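Side-chain contacts in glycerol dehydratase (Clostridium butyricum, PDB 1R9D), which probably dehydrates glycerol to 3-hydroxypropionaldehyde without vitamin B12, as a glycyl radical enzyme of the pyruvate formate lyase-like family: residues A[313-318]-A[360-365]; A[261-266]-A[290-295]. All blocks are in the same frame, centred on the assembly; numbering follows the deposited sequence.

Contact 1. Residues A[313-318]-A[360-365]; sequences CIWIKL and YMALEA
The indole of Trp315 presents one face to Ala365, whose CB stands 3.5 Å above the ring plane. The methyl lies over the five-membered ring. Ala365 CB is 3.6 Å from the centroid of that ring and only 9° off its normal, so this is a nearly vertical CH-pi contact. The nearest ring atom to Ala365 CB is Trp315 CE2, at 3.6 Å. One turn earlier on the same helix, Ala362 meets the six-membered ring. Its carbonyl oxygen comes obliquely to the ring, with Ala362 O 3.6 Å from Trp315 CZ2. Its methyl touches the outer end of the ring, with Ala362 CB 3.9 Å from Trp315 CH2. The indole thus extends along two alanines spaced i and i+3. These small side chains let the large flat group come close to the backbone of segment 360-365.

The CA-CB bond of Trp315 points toward the other helix. Its chi1 is -107°, which puts CG between two staggered positions, close to eclipsing the hydrogen on CA. The ring therefore seems to be held by its surroundings, which include Pro374. Ala365 also touches Gln308 and Asp312, two turns and one turn before the tryptophan. The amide of Gln308 donates to Met361 O and gives the two helices a polar tie beside this apolar contact. Helix 357-369 forms the crossover between the parallel neighbouring strands 341-344 and 375-380, a beta-alpha-beta unit, and helix 304-317 packs on it here.

All three touching residues are buried, and they meet through dispersion, CH-pi contact and a van der Waals approach of the Ala362 carbonyl oxygen. The indole makes no polar bond to segment 360-365. Its fit against the two alanines probably helps to set the spacing of the helices, together with the Gln308 bond.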
# COMPACT_ATOMS: atom_id res chain seq x y z
N CYS A 313 -8.10 29.78 -30.79
CA CYS A 313 -8.33 28.35 -30.98
C CYS A 313 -8.16 27.60 -29.66
O CYS A 313 -8.90 26.66 -29.38
CB CYS A 313 -7.37 27.78 -32.03
SG CYS A 313 -7.82 28.24 -33.72
N ILE A 314 -7.18 28.01 -28.86
CA ILE A 314 -6.94 27.37 -27.57
C ILE A 314 -8.16 27.62 -26.68
O ILE A 314 -8.62 26.73 -25.97
CB ILE A 314 -5.67 27.92 -26.89
CG1 ILE A 314 -4.42 27.37 -27.59
CG2 ILE A 314 -5.66 27.52 -25.42
CD1 ILE A 314 -3.12 27.94 -27.07
N TRP A 315 -8.68 28.84 -26.73
CA TRP A 315 -9.86 29.18 -25.94
C TRP A 315 -10.98 28.21 -26.31
O TRP A 315 -11.64 27.65 -25.43
CB TRP A 315 -10.30 30.62 -26.22
CG TRP A 315 -10.01 31.61 -25.12
CD1 TRP A 315 -10.91 32.46 -24.53
CD2 TRP A 315 -8.74 31.88 -24.50
NE1 TRP A 315 -10.27 33.24 -23.59
CE2 TRP A 315 -8.95 32.90 -23.55
CE3 TRP A 315 -7.45 31.35 -24.66
CZ2 TRP A 315 -7.91 33.41 -22.76
CZ3 TRP A 315 -6.42 31.85 -23.87
CH2 TRP A 315 -6.66 32.88 -22.93
N ILE A 316 -11.19 28.00 -27.60
CA ILE A 316 -12.25 27.09 -28.03
C ILE A 316 -12.00 25.65 -27.57
O ILE A 316 -12.93 24.97 -27.13
CB ILE A 316 -12.42 27.14 -29.57
CG1 ILE A 316 -12.91 28.54 -29.98
CG2 ILE A 316 -13.40 26.07 -30.02
CD1 ILE A 316 -13.05 28.74 -31.48
N LYS A 317 -10.75 25.19 -27.66
CA LYS A 317 -10.42 23.83 -27.23
C LYS A 317 -10.74 23.63 -25.74
O LYS A 317 -11.20 22.57 -25.34
CB LYS A 317 -8.94 23.52 -27.48
CG LYS A 317 -8.53 23.48 -28.95
CD LYS A 317 -9.36 22.49 -29.74
CE LYS A 317 -9.24 21.07 -29.21
NZ LYS A 317 -10.16 20.12 -29.92
N LEU A 318 -10.49 24.65 -24.93
CA LEU A 318 -10.77 24.55 -23.50
C LEU A 318 -12.26 24.36 -23.23
O LEU A 318 -12.66 23.98 -22.13
CB LEU A 318 -10.24 25.80 -22.78
CG LEU A 318 -8.72 25.91 -22.67
CD1 LEU A 318 -8.32 27.35 -22.43
CD2 LEU A 318 -8.22 25.01 -21.55
N TYR A 360 -2.73 40.96 -22.72
CA TYR A 360 -3.81 41.63 -23.43
C TYR A 360 -4.49 40.75 -24.48
O TYR A 360 -5.68 40.90 -24.74
CB TYR A 360 -3.28 42.92 -24.08
CG TYR A 360 -2.98 44.01 -23.08
CD1 TYR A 360 -1.67 44.35 -22.75
CD2 TYR A 360 -4.02 44.70 -22.44
CE1 TYR A 360 -1.39 45.35 -21.80
CE2 TYR A 360 -3.76 45.69 -21.50
CZ TYR A 360 -2.45 46.01 -21.18
OH TYR A 360 -2.20 46.99 -20.25
N MET A 361 -3.74 39.83 -25.08
CA MET A 361 -4.33 38.95 -26.07
C MET A 361 -5.30 37.98 -25.41
O MET A 361 -6.25 37.52 -26.05
CB MET A 361 -3.24 38.17 -26.82
CG MET A 361 -2.37 39.05 -27.70
SD MET A 361 -1.28 38.09 -28.76
CE MET A 361 0.10 37.87 -27.69
N ALA A 362 -5.08 37.69 -24.14
CA ALA A 362 -5.96 36.79 -23.42
C ALA A 362 -7.30 37.49 -23.20
O ALA A 362 -8.37 36.89 -23.35
CB ALA A 362 -5.35 36.40 -22.07
N LEU A 363 -7.23 38.77 -22.85
CA LEU A 363 -8.44 39.56 -22.63
C LEU A 363 -9.20 39.66 -23.96
O LEU A 363 -10.42 39.56 -24.01
CB LEU A 363 -8.08 40.96 -22.12
CG LEU A 363 -7.36 41.03 -20.76
CD1 LEU A 363 -7.01 42.47 -20.43
CD2 LEU A 363 -8.26 40.46 -19.68
N GLU A 364 -8.44 39.84 -25.04
CA GLU A 364 -9.03 39.95 -26.37
C GLU A 364 -9.74 38.65 -26.76
O GLU A 364 -10.84 38.68 -27.30
CB GLU A 364 -7.93 40.28 -27.40
CG GLU A 364 -8.44 40.88 -28.69
CD GLU A 364 -8.79 42.35 -28.56
OE1 GLU A 364 -9.33 42.92 -29.53
OE2 GLU A 364 -8.52 42.94 -27.49
N ALA A 365 -9.10 37.52 -26.48
CA ALA A 365 -9.66 36.21 -26.80
C ALA A 365 -11.03 35.97 -26.16
O ALA A 365 -11.90 35.35 -26.76
CB ALA A 365 -8.69 35.10 -26.39

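Contact 2. Residues A[261-266]-A[290-295]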
# COMPACT_ATOMS: atom_id res chain seq x y z
N TYR A 261 3.47 28.82 -32.53
CA TYR A 261 2.50 27.80 -32.93
C TYR A 261 2.84 26.49 -32.21
O TYR A 261 1.96 25.81 -31.69
CB TYR A 261 2.55 27.59 -34.45
CG TYR A 261 1.32 26.95 -35.08
CD1 TYR A 261 0.46 26.14 -34.34
CD2 TYR A 261 1.06 27.11 -36.44
CE1 TYR A 261 -0.62 25.49 -34.94
CE2 TYR A 261 -0.01 26.47 -37.05
CZ TYR A 261 -0.85 25.67 -36.30
OH TYR A 261 -1.89 25.02 -36.92
N GLU A 262 4.13 26.16 -32.17
CA GLU A 262 4.59 24.94 -31.51
C GLU A 262 4.27 24.98 -30.01
O GLU A 262 3.86 23.98 -29.44
CB GLU A 262 6.09 24.75 -31.71
CG GLU A 262 6.48 24.35 -33.13
CD GLU A 262 7.98 24.36 -33.37
OE1 GLU A 262 8.41 24.03 -34.50
OE2 GLU A 262 8.73 24.72 -32.43
N ALA A 263 4.46 26.14 -29.39
CA ALA A 263 4.17 26.29 -27.97
C ALA A 263 2.67 26.11 -27.71
O ALA A 263 2.28 25.43 -26.76
CB ALA A 263 4.63 27.67 -27.48
N CYS A 264 1.84 26.70 -28.56
CA CYS A 264 0.38 26.57 -28.41
C CYS A 264 -0.10 25.13 -28.55
O CYS A 264 -0.96 24.67 -27.79
CB CYS A 264 -0.35 27.45 -29.44
SG CYS A 264 -0.28 29.23 -29.12
N GLN A 265 0.45 24.41 -29.52
CA GLN A 265 0.04 23.03 -29.74
C GLN A 265 0.53 22.11 -28.63
O GLN A 265 -0.21 21.23 -28.19
CB GLN A 265 0.54 22.52 -31.09
CG GLN A 265 0.13 21.08 -31.38
CD GLN A 265 -1.38 20.91 -31.48
OE1 GLN A 265 -1.99 21.28 -32.49
NE2 GLN A 265 -1.99 20.36 -30.45
N LEU A 266 1.77 22.29 -28.18
CA LEU A 266 2.32 21.45 -27.12
C LEU A 266 1.57 21.73 -25.81
O LEU A 266 1.31 20.82 -25.03
CB LEU A 266 3.82 21.71 -26.96
CG LEU A 266 4.55 20.89 -25.89
CD1 LEU A 266 4.20 19.42 -26.01
CD2 LEU A 266 6.05 21.10 -26.04
N GLN A 290 2.53 34.47 -18.67
CA GLN A 290 3.93 34.46 -18.25
C GLN A 290 4.78 33.39 -18.95
O GLN A 290 5.91 33.68 -19.33
CB GLN A 290 4.01 34.30 -16.74
CG GLN A 290 3.30 35.42 -15.98
CD GLN A 290 3.82 36.80 -16.37
OE1 GLN A 290 5.02 37.06 -16.30
NE2 GLN A 290 2.91 37.69 -16.77
N TYR A 291 4.26 32.18 -19.11
CA TYR A 291 5.06 31.15 -19.77
C TYR A 291 4.90 31.10 -21.29
O TYR A 291 5.71 30.49 -21.98
CB TYR A 291 4.82 29.76 -19.15
CG TYR A 291 3.39 29.26 -19.08
CD1 TYR A 291 2.73 28.80 -20.23
CD2 TYR A 291 2.71 29.19 -17.87
CE1 TYR A 291 1.43 28.30 -20.16
CE2 TYR A 291 1.41 28.69 -17.79
CZ TYR A 291 0.77 28.25 -18.93
OH TYR A 291 -0.51 27.77 -18.86
N MET A 292 3.86 31.75 -21.81
CA MET A 292 3.66 31.74 -23.26
C MET A 292 4.29 32.95 -23.95
O MET A 292 4.65 32.88 -25.12
CB MET A 292 2.17 31.71 -23.61
CG MET A 292 1.45 30.42 -23.25
SD MET A 292 2.16 28.94 -24.04
CE MET A 292 1.41 29.03 -25.69
N TYR A 293 4.44 34.05 -23.21
CA TYR A 293 5.01 35.27 -23.79
C TYR A 293 6.40 35.10 -24.42
O TYR A 293 6.65 35.63 -25.51
CB TYR A 293 5.06 36.39 -22.74
CG TYR A 293 5.67 37.67 -23.27
CD1 TYR A 293 5.03 38.42 -24.25
CD2 TYR A 293 6.92 38.10 -22.82
CE1 TYR A 293 5.61 39.57 -24.77
CE2 TYR A 293 7.51 39.24 -23.34
CZ TYR A 293 6.86 39.97 -24.32
OH TYR A 293 7.46 41.09 -24.84
N PRO A 294 7.31 34.38 -23.76
CA PRO A 294 8.65 34.20 -24.34
C PRO A 294 8.62 33.62 -25.75
O PRO A 294 9.41 34.03 -26.60
CB PRO A 294 9.33 33.29 -23.33
CG PRO A 294 8.74 33.74 -22.03
CD PRO A 294 7.27 33.85 -22.38
N TYR A 295 7.72 32.69 -26.01
CA TYR A 295 7.62 32.08 -27.33
C TYR A 295 7.04 33.06 -28.34
O TYR A 295 7.41 33.05 -29.51
CB TYR A 295 6.79 30.80 -27.27
CG TYR A 295 7.42 29.75 -26.39
CD1 TYR A 295 7.15 29.70 -25.02
CD2 TYR A 295 8.34 28.83 -26.91
CE1 TYR A 295 7.78 28.77 -24.19
CE2 TYR A 295 8.98 27.90 -26.09
CZ TYR A 295 8.70 27.88 -24.73
OH TYR A 295 9.36 26.99 -23.91
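Tyr295 and Ala263 meet at the nearest point of the two backbones. The CA-CB bond of Tyr295 points toward helix 260-277, and its CB already touches the alanine, 3.8 Å from Ala263 CB. The next atom, CG, is the closest, 3.6 Å from Ala263 CB. CD2 and CD1 follow on the two sides of the ring, with CD2 3.9 Å from the same methyl. Ala263 CB is 4.1 Å from the ring centroid and 29° off its normal, so it lies over the face but displaced to the CB end. The outer ring atoms run on past the methyl, and the side chain also packs on Leu173 of helix 169-190. At the ring edge, in its plane, sits the carbonyl of Tyr291, with Tyr291 O 3.5 Å from Tyr295 CD1. The helix is kinked here. Pro294 has no N-H to give, and Tyr295 N bonds only weakly, to Met292 O.

Met292 makes the second approach. Its chain bends at chi2 and at chi3, which brings CE across to the other helix. CE lies 3.7 Å from Cys264 N and 3.8 Å from Cys264 SG, and it also touches Ala263. The methyl thus settles against backbone as well as side chains.

The contact packs helix 260-277 against helix 288-298, the two arms of an antiparallel helical hairpin. The axes of segments 261-266 and 290-295 are roughly antiparallel (149°) and approach to 9.7 Å. The Tyr295 ring face and the Met292 methyl share Ala263. The side-chain contacts between these segments are apolar and rest on shape and dispersion.

Read from the N terminus, the chain first runs along helix 260-277, turns, and comes back on helix 288-298. Contact 2 closes this antiparallel pair. Helix 304-317 follows directly. The chain then passes strand 341-344 before helix 357-369 closes contact 1. The two contacts are in series, neither nested nor crossed. They still lie side by side, with centres about 13 Å apart. Ile314 CD1 rests 3.7 Å from Cys264 CB. Helix 304-317 meets helix 260-277 through Ile314 and Leu310, and helix 357-369 through Trp315 and other side chains. Together they tie the helical hairpin of contact 2 to the beta-alpha-beta unit of contact 1.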